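PDB 7AE5: phenolic acid decarboxylase from Sedimentibacter hydroxybenzoicus, which catalyses the reversible, non-oxidative decarboxylation of 4-hydroxybenzoate and 3,4-dihydroxybenzoate to phenol and catechol, using prenylated FMN and manganese as cofactors. Local coordinates for residues C[92-97]-C[328-333]; C[340-345]-C[393-398]; C[352-357]-C[384-389]. All coordinates share one frame; numbering follows the deposited sequence.

Contact 1: C[92-97]-C[328-333]; sequences ELNRRW and PLYKQL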
ATOM      1  N   GLU C  92      23.346 -34.257   1.828  1.00 54.42           N
ATOM      2  CA  GLU C  92      23.974 -35.386   1.153  1.00 55.16           C
ATOM      3  C   GLU C  92      23.824 -35.274  -0.360  1.00 54.25           C
ATOM      4  O   GLU C  92      24.769 -35.558  -1.105  1.00 53.90           O
ATOM      5  CB  GLU C  92      23.375 -36.698   1.663  1.00 53.54           C
ATOM      6  CG  GLU C  92      24.085 -37.947   1.171  1.00 53.32           C
ATOM      7  CD  GLU C  92      25.534 -38.007   1.616  1.00 53.99           C
ATOM      8  OE1 GLU C  92      25.825 -37.591   2.758  1.00 54.19           O
ATOM      9  OE2 GLU C  92      26.381 -38.474   0.825  1.00 54.10           O
ATOM     10  N   LEU C  93      22.645 -34.859  -0.829  1.00 53.77           N
ATOM     11  CA  LEU C  93      22.456 -34.618  -2.258  1.00 52.04           C
ATOM     12  C   LEU C  93      23.367 -33.509  -2.761  1.00 51.96           C
ATOM     13  O   LEU C  93      23.937 -33.610  -3.855  1.00 51.14           O
ATOM     14  CB  LEU C  93      20.991 -34.283  -2.540  1.00 50.37           C
ATOM     15  CG  LEU C  93      20.140 -35.456  -3.010  1.00 49.59           C
ATOM     16  CD1 LEU C  93      18.822 -34.972  -3.567  1.00 47.92           C
ATOM     17  CD2 LEU C  93      20.919 -36.162  -4.106  1.00 49.42           C
ATOM     18  N   ASN C  94      23.517 -32.439  -1.979  1.00 50.59           N
ATOM     19  CA  ASN C  94      24.380 -31.338  -2.392  1.00 50.41           C
ATOM     20  C   ASN C  94      25.841 -31.769  -2.434  1.00 51.54           C
ATOM     21  O   ASN C  94      26.602 -31.319  -3.299  1.00 50.66           O
ATOM     22  CB  ASN C  94      24.196 -30.149  -1.451  1.00 50.99           C
ATOM     23  CG  ASN C  94      25.108 -28.991  -1.794  1.00 50.78           C
ATOM     24  OD1 ASN C  94      25.017 -28.415  -2.877  1.00 48.77           O
ATOM     25  ND2 ASN C  94      25.997 -28.645  -0.871  1.00 52.80           N
ATOM     26  N   ARG C  95      26.250 -32.640  -1.510  1.00 49.45           N
ATOM     27  CA  ARG C  95      27.633 -33.103  -1.490  1.00 50.09           C
ATOM     28  C   ARG C  95      27.950 -33.963  -2.710  1.00 49.10           C
ATOM     29  O   ARG C  95      29.055 -33.887  -3.258  1.00 50.96           O
ATOM     30  CB  ARG C  95      27.903 -33.876  -0.198  1.00 51.53           C
ATOM     31  CG  ARG C  95      29.344 -34.329  -0.026  1.00 52.54           C
ATOM     32  CD  ARG C  95      29.481 -35.308   1.131  1.00 54.19           C
ATOM     33  NE  ARG C  95      28.816 -36.575   0.852  1.00 54.15           N
ATOM     34  CZ  ARG C  95      29.326 -37.541   0.101  1.00 55.88           C
ATOM     35  NH1 ARG C  95      30.517 -37.423  -0.463  1.00 57.91           N
ATOM     36  NH2 ARG C  95      28.624 -38.654  -0.092  1.00 55.72           N
ATOM     37  N   ARG C  96      26.992 -34.777  -3.154  1.00 58.52           N
ATOM     38  CA  ARG C  96      27.202 -35.664  -4.292  1.00 57.45           C
ATOM     39  C   ARG C  96      26.970 -34.984  -5.637  1.00 55.95           C
ATOM     40  O   ARG C  96      27.318 -35.568  -6.668  1.00 55.28           O
ATOM     41  CB  ARG C  96      26.273 -36.879  -4.191  1.00 57.14           C
ATOM     42  CG  ARG C  96      26.334 -37.630  -2.869  1.00 58.21           C
ATOM     43  CD  ARG C  96      25.632 -38.980  -2.968  1.00 57.50           C
ATOM     44  NE  ARG C  96      25.508 -39.633  -1.670  1.00 57.98           N
ATOM     45  CZ  ARG C  96      24.649 -40.607  -1.397  1.00 57.19           C
ATOM     46  NH1 ARG C  96      23.817 -41.073  -2.316  1.00 56.23           N
ATOM     47  NH2 ARG C  96      24.622 -41.126  -0.173  1.00 57.42           N
ATOM     48  N   TRP C  97      26.414 -33.769  -5.642  1.00 57.10           N
ATOM     49  CA  TRP C  97      25.848 -33.201  -6.864  1.00 55.38           C
ATOM     50  C   TRP C  97      26.887 -33.041  -7.968  1.00 54.76           C
ATOM     51  O   TRP C  97      26.599 -33.314  -9.140  1.00 54.19           O
ATOM     52  CB  TRP C  97      25.193 -31.852  -6.559  1.00 54.76           C
ATOM     53  CG  TRP C  97      24.179 -31.430  -7.586  1.00 52.96           C
ATOM     54  CD1 TRP C  97      24.372 -30.552  -8.611  1.00 51.60           C
ATOM     55  CD2 TRP C  97      22.817 -31.871  -7.689  1.00 52.35           C
ATOM     56  NE1 TRP C  97      23.219 -30.415  -9.343  1.00 50.33           N
ATOM     57  CE2 TRP C  97      22.249 -31.214  -8.799  1.00 50.76           C
ATOM     58  CE3 TRP C  97      22.023 -32.754  -6.950  1.00 52.98           C
ATOM     59  CZ2 TRP C  97      20.927 -31.412  -9.189  1.00 49.94           C
ATOM     60  CZ3 TRP C  97      20.711 -32.950  -7.340  1.00 51.98           C
ATOM     61  CH2 TRP C  97      20.176 -32.281  -8.449  1.00 50.53           C
ATOM     62  N   PRO C 328      20.267 -27.147  -6.927  1.00 46.08           N
ATOM     63  CA  PRO C 328      20.822 -26.155  -7.865  1.00 46.42           C
ATOM     64  C   PRO C 328      20.620 -24.721  -7.414  1.00 46.45           C
ATOM     65  O   PRO C 328      21.551 -23.914  -7.521  1.00 46.92           O
ATOM     66  CB  PRO C 328      20.075 -26.453  -9.174  1.00 46.45           C
ATOM     67  CG  PRO C 328      19.667 -27.873  -9.052  1.00 46.46           C
ATOM     68  CD  PRO C 328      19.326 -28.055  -7.606  1.00 45.98           C
ATOM     69  N   LEU C 329      19.433 -24.378  -6.904  1.00 42.51           N
ATOM     70  CA  LEU C 329      19.205 -23.018  -6.426  1.00 42.59           C
ATOM     71  C   LEU C 329      20.121 -22.685  -5.257  1.00 42.93           C
ATOM     72  O   LEU C 329      20.634 -21.565  -5.157  1.00 43.46           O
ATOM     73  CB  LEU C 329      17.741 -22.834  -6.027  1.00 42.15           C
ATOM     74  CG  LEU C 329      16.720 -22.810  -7.164  1.00 42.12           C
ATOM     75  CD1 LEU C 329      15.303 -22.839  -6.614  1.00 41.89           C
ATOM     76  CD2 LEU C 329      16.932 -21.586  -8.040  1.00 42.49           C
ATOM     77  N   TYR C 330      20.337 -23.650  -4.359  1.00 40.72           N
ATOM     78  CA  TYR C 330      21.252 -23.433  -3.244  1.00 41.25           C
ATOM     79  C   TYR C 330      22.664 -23.141  -3.738  1.00 41.96           C
ATOM     80  O   TYR C 330      23.349 -22.266  -3.198  1.00 42.70           O
ATOM     81  CB  TYR C 330      21.242 -24.654  -2.319  1.00 41.04           C
ATOM     82  CG  TYR C 330      22.388 -24.700  -1.335  1.00 41.70           C
ATOM     83  CD1 TYR C 330      22.374 -23.924  -0.183  1.00 42.18           C
ATOM     84  CD2 TYR C 330      23.483 -25.527  -1.555  1.00 41.94           C
ATOM     85  CE1 TYR C 330      23.421 -23.967   0.720  1.00 42.89           C
ATOM     86  CE2 TYR C 330      24.535 -25.576  -0.659  1.00 42.58           C
ATOM     87  CZ  TYR C 330      24.498 -24.795   0.477  1.00 43.05           C
ATOM     88  OH  TYR C 330      25.544 -24.842   1.371  1.00 43.76           O
ATOM     89  N   LYS C 331      23.111 -23.858  -4.772  1.00 43.53           N
ATOM     90  CA  LYS C 331      24.457 -23.641  -5.291  1.00 44.23           C
ATOM     91  C   LYS C 331      24.580 -22.283  -5.974  1.00 44.71           C
ATOM     92  O   LYS C 331      25.629 -21.636  -5.886  1.00 45.53           O
ATOM     93  CB  LYS C 331      24.837 -24.765  -6.254  1.00 44.82           C
ATOM     94  CG  LYS C 331      25.169 -26.084  -5.576  1.00 45.91           C
ATOM     95  CD  LYS C 331      25.664 -27.104  -6.587  1.00 48.29           C
ATOM     96  CE  LYS C 331      26.012 -28.427  -5.926  1.00 49.86           C
ATOM     97  NZ  LYS C 331      26.978 -28.264  -4.804  1.00 50.76           N
ATOM     98  N   GLN C 332      23.526 -21.838  -6.663  1.00 50.04           N
ATOM     99  CA  GLN C 332      23.566 -20.520  -7.292  1.00 50.54           C
ATOM    100  C   GLN C 332      23.590 -19.410  -6.250  1.00 51.05           C
ATOM    101  O   GLN C 332      24.326 -18.428  -6.400  1.00 51.91           O
ATOM    102  CB  GLN C 332      22.376 -20.345  -8.238  1.00 50.06           C
ATOM    103  CG  GLN C 332      22.186 -21.494  -9.216  1.00 49.70           C
ATOM    104  CD  GLN C 332      20.977 -21.317 -10.114  1.00 49.44           C
ATOM    105  OE1 GLN C 332      20.048 -20.580  -9.786  1.00 49.24           O
ATOM    106  NE2 GLN C 332      20.975 -22.008 -11.248  1.00 49.54           N
ATOM    107  N   LEU C 333      22.791 -19.543  -5.187  1.00 43.63           N
ATOM    108  CA  LEU C 333      22.826 -18.554  -4.113  1.00 44.33           C
ATOM    109  C   LEU C 333      24.172 -18.565  -3.401  1.00 45.27           C
ATOM    110  O   LEU C 333      24.710 -17.508  -3.054  1.00 46.31           O
ATOM    111  CB  LEU C 333      21.701 -18.817  -3.111  1.00 43.77           C
ATOM    112  CG  LEU C 333      20.248 -18.633  -3.549  1.00 42.92           C
ATOM    113  CD1 LEU C 333      19.352 -18.497  -2.326  1.00 42.77           C
ATOM    114  CD2 LEU C 333      20.099 -17.426  -4.456  1.00 43.30           C
TER
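Lys331 and Asn94 carry the polar part of this contact, their side chains reaching toward one another from opposite directions. NZ of Lys331 donates to OD1 of Asn94 over 2.8 Å, approaching from above the amide plane, 45° out of it, instead of along a lone pair. The same ammonium group makes a weak second bond to the backbone O of Asn94, at 3.4 Å, and a long, weak ion pair with Asp98. The lysine chain is extended as far as CE and bends only at its last torsion (chi4 -54°), which turns NZ back to the asparagine.

The amide of Asn94 also meets an aromatic ring. Its plane stands at 89° to that of Tyr330, and ND2 comes within 3.4 Å of CE2 of Tyr330; the approach is oblique. Phe90 packs edge-to-face on the same tyrosine.

These pairs join two helices far apart in sequence: the C-terminal part of helix 86-96, and helix 323-336 of the UbiD C-terminal domain, which is kinked at Pro328. The indole of Trp97, near the end of helix 86-96, lies about 11 Å from the side chain of Glu227, a predicted manganese ligand.

Apolar packing involves this tryptophan. CZ2 of Trp97 touches CG of Pro328 at 3.8 Å, and CD of the same proline sits above one indole face, displaced toward the rim. At the other end of the residue, CB lies 3.6 Å from CE of Lys331, so the aliphatic part of the lysine packs on the tryptophan while its NZ is bonded to Asn94. NE1 of Trp97 points to another partner, the carbonyl of Gly222, while Phe230 meets the indole edge-to-face.

Contact 2: C[340-345]-C[393-398]; sequences VVAVNA and DPFNLE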
ATOM      1  N   VAL C 340      24.337 -18.331   3.089  1.00 38.18           N
ATOM      2  CA  VAL C 340      23.155 -19.161   2.916  1.00 36.93           C
ATOM      3  C   VAL C 340      23.445 -20.568   3.420  1.00 36.24           C
ATOM      4  O   VAL C 340      24.450 -21.188   3.045  1.00 36.21           O
ATOM      5  CB  VAL C 340      22.713 -19.169   1.448  1.00 36.14           C
ATOM      6  CG1 VAL C 340      21.662 -20.241   1.220  1.00 34.77           C
ATOM      7  CG2 VAL C 340      22.179 -17.800   1.059  1.00 36.71           C
ATOM      8  N   VAL C 341      22.560 -21.080   4.270  1.00 41.39           N
ATOM      9  CA  VAL C 341      22.751 -22.392   4.879  1.00 40.86           C
ATOM     10  C   VAL C 341      22.030 -23.484   4.094  1.00 39.74           C
ATOM     11  O   VAL C 341      22.588 -24.561   3.869  1.00 39.44           O
ATOM     12  CB  VAL C 341      22.288 -22.343   6.351  1.00 41.05           C
ATOM     13  CG1 VAL C 341      22.315 -23.723   6.975  1.00 40.51           C
ATOM     14  CG2 VAL C 341      23.167 -21.390   7.145  1.00 42.20           C
ATOM     15  N   ALA C 342      20.797 -23.228   3.660  1.00 39.74           N
ATOM     16  CA  ALA C 342      20.024 -24.223   2.930  1.00 38.77           C
ATOM     17  C   ALA C 342      18.893 -23.539   2.177  1.00 38.32           C
ATOM     18  O   ALA C 342      18.431 -22.463   2.566  1.00 38.68           O
ATOM     19  CB  ALA C 342      19.459 -25.295   3.870  1.00 38.44           C
ATOM     20  N   VAL C 343      18.454 -24.181   1.097  1.00 34.30           N
ATOM     21  CA  VAL C 343      17.327 -23.718   0.294  1.00 33.79           C
ATOM     22  C   VAL C 343      16.313 -24.850   0.211  1.00 33.28           C
ATOM     23  O   VAL C 343      16.647 -25.962  -0.217  1.00 33.18           O
ATOM     24  CB  VAL C 343      17.764 -23.272  -1.111  1.00 33.76           C
ATOM     25  CG1 VAL C 343      16.545 -22.934  -1.961  1.00 33.29           C
ATOM     26  CG2 VAL C 343      18.700 -22.079  -1.019  1.00 34.49           C
ATOM     27  N   ASN C 344      15.080 -24.567   0.627  1.00 28.66           N
ATOM     28  CA  ASN C 344      13.961 -25.500   0.529  1.00 28.47           C
ATOM     29  C   ASN C 344      13.034 -24.963  -0.559  1.00 28.34           C
ATOM     30  O   ASN C 344      12.210 -24.078  -0.305  1.00 28.34           O
ATOM     31  CB  ASN C 344      13.252 -25.640   1.877  1.00 28.66           C
ATOM     32  CG  ASN C 344      11.941 -26.411   1.788  1.00 28.78           C
ATOM     33  OD1 ASN C 344      11.595 -26.971   0.749  1.00 28.79           O
ATOM     34  ND2 ASN C 344      11.208 -26.451   2.896  1.00 29.12           N
ATOM     35  N   ALA C 345      13.172 -25.501  -1.769  1.00 31.89           N
ATOM     36  CA  ALA C 345      12.368 -25.099  -2.919  1.00 32.08           C
ATOM     37  C   ALA C 345      11.484 -26.247  -3.403  1.00 32.52           C
ATOM     38  O   ALA C 345      11.338 -26.476  -4.605  1.00 32.89           O
ATOM     39  CB  ALA C 345      13.261 -24.598  -4.052  1.00 32.09           C
ATOM     40  N   ASP C 393      15.756 -24.939  10.615  1.00 40.39           N
ATOM     41  CA  ASP C 393      15.677 -25.901   9.524  1.00 39.92           C
ATOM     42  C   ASP C 393      14.575 -25.468   8.566  1.00 39.56           C
ATOM     43  O   ASP C 393      13.396 -25.520   8.939  1.00 39.60           O
ATOM     44  CB  ASP C 393      15.399 -27.301  10.082  1.00 39.92           C
ATOM     45  CG  ASP C 393      15.378 -28.381   9.006  1.00 39.53           C
ATOM     46  OD1 ASP C 393      15.572 -28.068   7.811  1.00 39.19           O
ATOM     47  OD2 ASP C 393      15.164 -29.559   9.364  1.00 39.62           O
ATOM     48  N   PRO C 394      14.896 -25.039   7.341  1.00 28.75           N
ATOM     49  CA  PRO C 394      13.841 -24.590   6.420  1.00 28.40           C
ATOM     50  C   PRO C 394      12.998 -25.720   5.855  1.00 28.07           C
ATOM     51  O   PRO C 394      12.015 -25.444   5.155  1.00 27.89           O
ATOM     52  CB  PRO C 394      14.629 -23.881   5.314  1.00 28.31           C
ATOM     53  CG  PRO C 394      15.925 -24.619   5.276  1.00 28.42           C
ATOM     54  CD  PRO C 394      16.225 -25.026   6.704  1.00 28.82           C
ATOM     55  N   PHE C 395      13.353 -26.974   6.124  1.00 35.26           N
ATOM     56  CA  PHE C 395      12.534 -28.112   5.737  1.00 35.23           C
ATOM     57  C   PHE C 395      11.586 -28.548   6.844  1.00 35.76           C
ATOM     58  O   PHE C 395      10.669 -29.337   6.585  1.00 36.03           O
ATOM     59  CB  PHE C 395      13.429 -29.288   5.327  1.00 35.10           C
ATOM     60  CG  PHE C 395      14.328 -28.984   4.162  1.00 34.74           C
ATOM     61  CD1 PHE C 395      13.884 -29.159   2.861  1.00 34.50           C
ATOM     62  CD2 PHE C 395      15.614 -28.510   4.368  1.00 34.83           C
ATOM     63  CE1 PHE C 395      14.709 -28.874   1.788  1.00 34.28           C
ATOM     64  CE2 PHE C 395      16.443 -28.225   3.301  1.00 34.68           C
ATOM     65  CZ  PHE C 395      15.991 -28.406   2.009  1.00 34.36           C
ATOM     66  N   ASN C 396      11.793 -28.061   8.067  1.00 36.76           N
ATOM     67  CA  ASN C 396      10.898 -28.321   9.191  1.00 37.34           C
ATOM     68  C   ASN C 396       9.878 -27.189   9.214  1.00 37.57           C
ATOM     69  O   ASN C 396      10.110 -26.123   9.787  1.00 37.61           O
ATOM     70  CB  ASN C 396      11.684 -28.414  10.492  1.00 37.58           C
ATOM     71  CG  ASN C 396      10.832 -28.860  11.668  1.00 38.20           C
ATOM     72  OD1 ASN C 396       9.702 -28.404  11.846  1.00 38.55           O
ATOM     73  ND2 ASN C 396      11.376 -29.757  12.480  1.00 38.41           N
ATOM     74  N   LEU C 397       8.730 -27.425   8.574  1.00 30.86           N
ATOM     75  CA  LEU C 397       7.726 -26.376   8.445  1.00 31.20           C
ATOM     76  C   LEU C 397       7.190 -25.933   9.802  1.00 31.80           C
ATOM     77  O   LEU C 397       6.753 -24.785   9.951  1.00 31.94           O
ATOM     78  CB  LEU C 397       6.591 -26.858   7.543  1.00 31.68           C
ATOM     79  CG  LEU C 397       7.028 -27.166   6.110  1.00 31.07           C
ATOM     80  CD1 LEU C 397       5.839 -27.506   5.225  1.00 31.77           C
ATOM     81  CD2 LEU C 397       7.794 -25.981   5.545  1.00 30.29           C
ATOM     82  N   GLU C 398       7.215 -26.820  10.799  1.00 52.86           N
ATOM     83  CA  GLU C 398       6.858 -26.416  12.156  1.00 53.32           C
ATOM     84  C   GLU C 398       7.852 -25.398  12.703  1.00 52.86           C
ATOM     85  O   GLU C 398       7.474 -24.480  13.440  1.00 53.06           O
ATOM     86  CB  GLU C 398       6.781 -27.645  13.065  1.00 53.76           C
ATOM     87  CG  GLU C 398       5.585 -28.543  12.785  1.00 54.48           C
ATOM     88  CD  GLU C 398       5.820 -29.490  11.623  1.00 54.25           C
ATOM     89  OE1 GLU C 398       4.830 -30.040  11.094  1.00 54.88           O
ATOM     90  OE2 GLU C 398       6.993 -29.682  11.234  1.00 53.50           O
TER
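The type I beta turn from Asp393 to Asn396, which leads into helix 397-407, presses its two central residues, Pro394 and Phe395, against residues 340-345 of strand 340-347. An Asx turn is built into it, OD1 of Asp393 accepting from the backbone N of Phe395, and Asn396 stands at the N-cap of the helix.

Asn344 makes the main polar link. Its ND2 donates to O of Pro394 over 2.6 Å in a nearly straight bond (171°), with the acceptor in the plane of the amide. CG lies anti to the backbone N (chi1 170°), a setting that also lays the amide across the ring of Phe395, the two planes only 19° apart. CB of Asn344 sits over that ring face in a CH-pi contact, 3.8 Å from the centroid. Replacing Asn344 by a leucine would probably leave the carbonyl of Pro394 without this donor and spoil the flat stacking on Phe395.

Earlier in the strand, CB of Ala342 touches CG of Pro394 at 3.9 Å, while the Val343 carbonyl O lies 3.4 Å from CZ of Phe395. Ala342 belongs to a classic beta bulge, facing Ser356 together with Val341.

With OD1 accepting from Met346 N and ND2 also bonded to Tyr347 OH, the buried amide of Asn344 has both ends engaged, which probably fixes its rotation and decides which end faces the turn.

Contact 3: C[352-357]-C[384-389]; sequences GVIIST and IVIVVD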
ATOM      1  N   GLY C 352       7.063 -21.976  -4.087  1.00 31.81           N
ATOM      2  CA  GLY C 352       7.303 -21.637  -2.693  1.00 30.89           C
ATOM      3  C   GLY C 352       8.721 -22.021  -2.302  1.00 30.14           C
ATOM      4  O   GLY C 352       9.157 -23.149  -2.543  1.00 30.18           O
ATOM      5  N   VAL C 353       9.435 -21.065  -1.708  1.00 29.80           N
ATOM      6  CA  VAL C 353      10.850 -21.232  -1.384  1.00 29.48           C
ATOM      7  C   VAL C 353      11.093 -20.741   0.036  1.00 29.44           C
ATOM      8  O   VAL C 353      10.621 -19.665   0.416  1.00 29.48           O
ATOM      9  CB  VAL C 353      11.762 -20.477  -2.373  1.00 29.54           C
ATOM     10  CG1 VAL C 353      13.226 -20.693  -2.023  1.00 29.52           C
ATOM     11  CG2 VAL C 353      11.489 -20.919  -3.801  1.00 29.88           C
ATOM     12  N   ILE C 354      11.833 -21.525   0.816  1.00 25.87           N
ATOM     13  CA  ILE C 354      12.271 -21.137   2.150  1.00 26.36           C
ATOM     14  C   ILE C 354      13.788 -21.225   2.186  1.00 26.75           C
ATOM     15  O   ILE C 354      14.359 -22.298   1.953  1.00 26.58           O
ATOM     16  CB  ILE C 354      11.644 -22.017   3.244  1.00 26.61           C
ATOM     17  CG1 ILE C 354      10.150 -22.207   2.981  1.00 26.53           C
ATOM     18  CG2 ILE C 354      11.877 -21.405   4.619  1.00 27.34           C
ATOM     19  CD1 ILE C 354       9.483 -23.137   3.951  1.00 27.03           C
ATOM     20  N   ILE C 355      14.441 -20.100   2.473  1.00 34.37           N
ATOM     21  CA  ILE C 355      15.895 -20.018   2.540  1.00 35.18           C
ATOM     22  C   ILE C 355      16.302 -19.772   3.983  1.00 36.31           C
ATOM     23  O   ILE C 355      15.806 -18.837   4.624  1.00 36.95           O
ATOM     24  CB  ILE C 355      16.446 -18.901   1.636  1.00 35.50           C
ATOM     25  CG1 ILE C 355      15.940 -19.058   0.204  1.00 34.43           C
ATOM     26  CG2 ILE C 355      17.969 -18.889   1.671  1.00 36.54           C
ATOM     27  CD1 ILE C 355      15.949 -17.760  -0.578  1.00 34.66           C
ATOM     28  N   SER C 356      17.204 -20.603   4.493  1.00 32.95           N
ATOM     29  CA  SER C 356      17.872 -20.335   5.758  1.00 33.76           C
ATOM     30  C   SER C 356      19.234 -19.724   5.476  1.00 34.78           C
ATOM     31  O   SER C 356      19.966 -20.189   4.598  1.00 34.57           O
ATOM     32  CB  SER C 356      18.025 -21.607   6.597  1.00 33.29           C
ATOM     33  OG  SER C 356      18.970 -22.496   6.029  1.00 33.11           O
ATOM     34  N   THR C 357      19.568 -18.675   6.218  1.00 31.90           N
ATOM     35  CA  THR C 357      20.816 -17.975   5.968  1.00 33.07           C
ATOM     36  C   THR C 357      21.280 -17.300   7.247  1.00 33.93           C
ATOM     37  O   THR C 357      20.489 -17.025   8.153  1.00 33.66           O
ATOM     38  CB  THR C 357      20.658 -16.941   4.849  1.00 33.75           C
ATOM     39  OG1 THR C 357      21.937 -16.377   4.528  1.00 34.76           O
ATOM     40  CG2 THR C 357      19.714 -15.836   5.288  1.00 34.35           C
ATOM     41  N   ILE C 384       6.531 -17.087  -3.565  1.00 33.98           N
ATOM     42  CA  ILE C 384       6.536 -16.873  -2.124  1.00 33.28           C
ATOM     43  C   ILE C 384       7.899 -17.290  -1.592  1.00 32.90           C
ATOM     44  O   ILE C 384       8.271 -18.467  -1.680  1.00 32.80           O
ATOM     45  CB  ILE C 384       5.409 -17.649  -1.427  1.00 33.60           C
ATOM     46  CG1 ILE C 384       4.056 -17.223  -2.000  1.00 34.59           C
ATOM     47  CG2 ILE C 384       5.455 -17.413   0.076  1.00 33.39           C
ATOM     48  CD1 ILE C 384       2.886 -18.022  -1.479  1.00 36.17           C
ATOM     49  N   VAL C 385       8.638 -16.331  -1.045  1.00 33.02           N
ATOM     50  CA  VAL C 385      10.004 -16.547  -0.581  1.00 32.80           C
ATOM     51  C   VAL C 385      10.071 -16.179   0.895  1.00 32.69           C
ATOM     52  O   VAL C 385       9.871 -15.013   1.259  1.00 33.01           O
ATOM     53  CB  VAL C 385      11.018 -15.728  -1.394  1.00 33.27           C
ATOM     54  CG1 VAL C 385      12.434 -16.005  -0.912  1.00 33.31           C
ATOM     55  CG2 VAL C 385      10.879 -16.037  -2.875  1.00 33.54           C
ATOM     56  N   ILE C 386      10.362 -17.167   1.736  1.00 33.44           N
ATOM     57  CA  ILE C 386      10.508 -16.981   3.175  1.00 33.77           C
ATOM     58  C   ILE C 386      11.974 -17.174   3.528  1.00 34.34           C
ATOM     59  O   ILE C 386      12.584 -18.177   3.140  1.00 34.53           O
ATOM     60  CB  ILE C 386       9.622 -17.960   3.964  1.00 34.15           C
ATOM     61  CG1 ILE C 386       8.167 -17.862   3.500  1.00 34.14           C
ATOM     62  CG2 ILE C 386       9.735 -17.697   5.459  1.00 34.55           C
ATOM     63  CD1 ILE C 386       7.313 -19.030   3.928  1.00 35.11           C
ATOM     64  N   VAL C 387      12.539 -16.219   4.261  1.00 29.79           N
ATOM     65  CA  VAL C 387      13.927 -16.279   4.705  1.00 30.95           C
ATOM     66  C   VAL C 387      13.942 -16.432   6.219  1.00 31.29           C
ATOM     67  O   VAL C 387      13.306 -15.650   6.934  1.00 31.12           O
ATOM     68  CB  VAL C 387      14.722 -15.037   4.269  1.00 32.06           C
ATOM     69  CG1 VAL C 387      16.198 -15.236   4.562  1.00 33.76           C
ATOM     70  CG2 VAL C 387      14.502 -14.761   2.790  1.00 31.55           C
ATOM     71  N   VAL C 388      14.668 -17.438   6.702  1.00 31.82           N
ATOM     72  CA  VAL C 388      14.771 -17.728   8.124  1.00 31.97           C
ATOM     73  C   VAL C 388      16.245 -17.715   8.519  1.00 33.03           C
ATOM     74  O   VAL C 388      17.141 -17.694   7.673  1.00 33.69           O
ATOM     75  CB  VAL C 388      14.115 -19.072   8.493  1.00 31.43           C
ATOM     76  CG1 VAL C 388      12.639 -19.069   8.107  1.00 30.80           C
ATOM     77  CG2 VAL C 388      14.844 -20.218   7.806  1.00 31.48           C
ATOM     78  N   ASP C 389      16.486 -17.735   9.829  1.00 40.87           N
ATOM     79  CA  ASP C 389      17.844 -17.641  10.340  1.00 41.86           C
ATOM     80  C   ASP C 389      18.602 -18.949  10.121  1.00 41.72           C
ATOM     81  O   ASP C 389      18.047 -19.968   9.700  1.00 40.91           O
ATOM     82  CB  ASP C 389      17.842 -17.277  11.823  1.00 42.13           C
ATOM     83  CG  ASP C 389      17.388 -15.855  12.076  1.00 42.53           C
ATOM     84  OD1 ASP C 389      17.959 -14.933  11.456  1.00 43.48           O
ATOM     85  OD2 ASP C 389      16.469 -15.659  12.902  1.00 42.04           O
TER
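The flat groups joining strands 352-357 and 384-388 are backbone peptides. Over one face of the paired strands lie Val353, Ile355, Val385 and Val387; over the other, Ile354, Ser356, Ile386 and Val388. Along the facing edges run five parallel-sheet hydrogen bonds, beginning with Val353 N to Ile384 O (2.8 Å) and ending with Thr357 N to Val388 O (3.0 Å). CA-H...O contacts fill the intervals, the shortest from Ile354 CA to Ile386 O at 3.1 Å.

Side chains interlock on both faces. CD1 of Ile355 crosses to CG1 of Val385 at 3.9 Å. Ile354 and Ile386 lie side by side and point the same way, CG2 of Ile354 being 4.2 Å from CB of Ile386. At the far end, Thr357 holds OG1 anti to its backbone N (chi1 -174°); CG2 is thereby directed at CG1 of Val387, 3.6 Å away.

This parallel pair is the beta part of a beta-alpha-beta crossover. Helix 364-372, within the connection, covers the Val353 and Ile355 face, helix 397-407 packs on the Ile354 and Ile386 face, and strands 340-347 and 434-441 flank the pair.

How the contacts relate
All three contacts are buried, though contact 1 includes the partly exposed Asn94 and Lys331 and contact 2 the partly exposed Phe395, whereas every residue of contact 3 is buried. Contacts 2 and 3 serve one sheet: strands 340-347 and 352-357 are neighbours in it, and contact 3 is nested inside the loop that contact 2 closes. Contact 1 adds helix 323-336 over the sheet, Tyr330 touching Val343 and Leu333 touching Ile355. Chemistry follows position: backbone bonds and aliphatic packing within the sheet, an asparagine amide bonded to a turn carbonyl beside the outer strand, and a lysine-to-asparagine hydrogen bond with aromatic packing between helices. Contacts 2 and 3 also reach a second subunit, through Leu397 and Ile384.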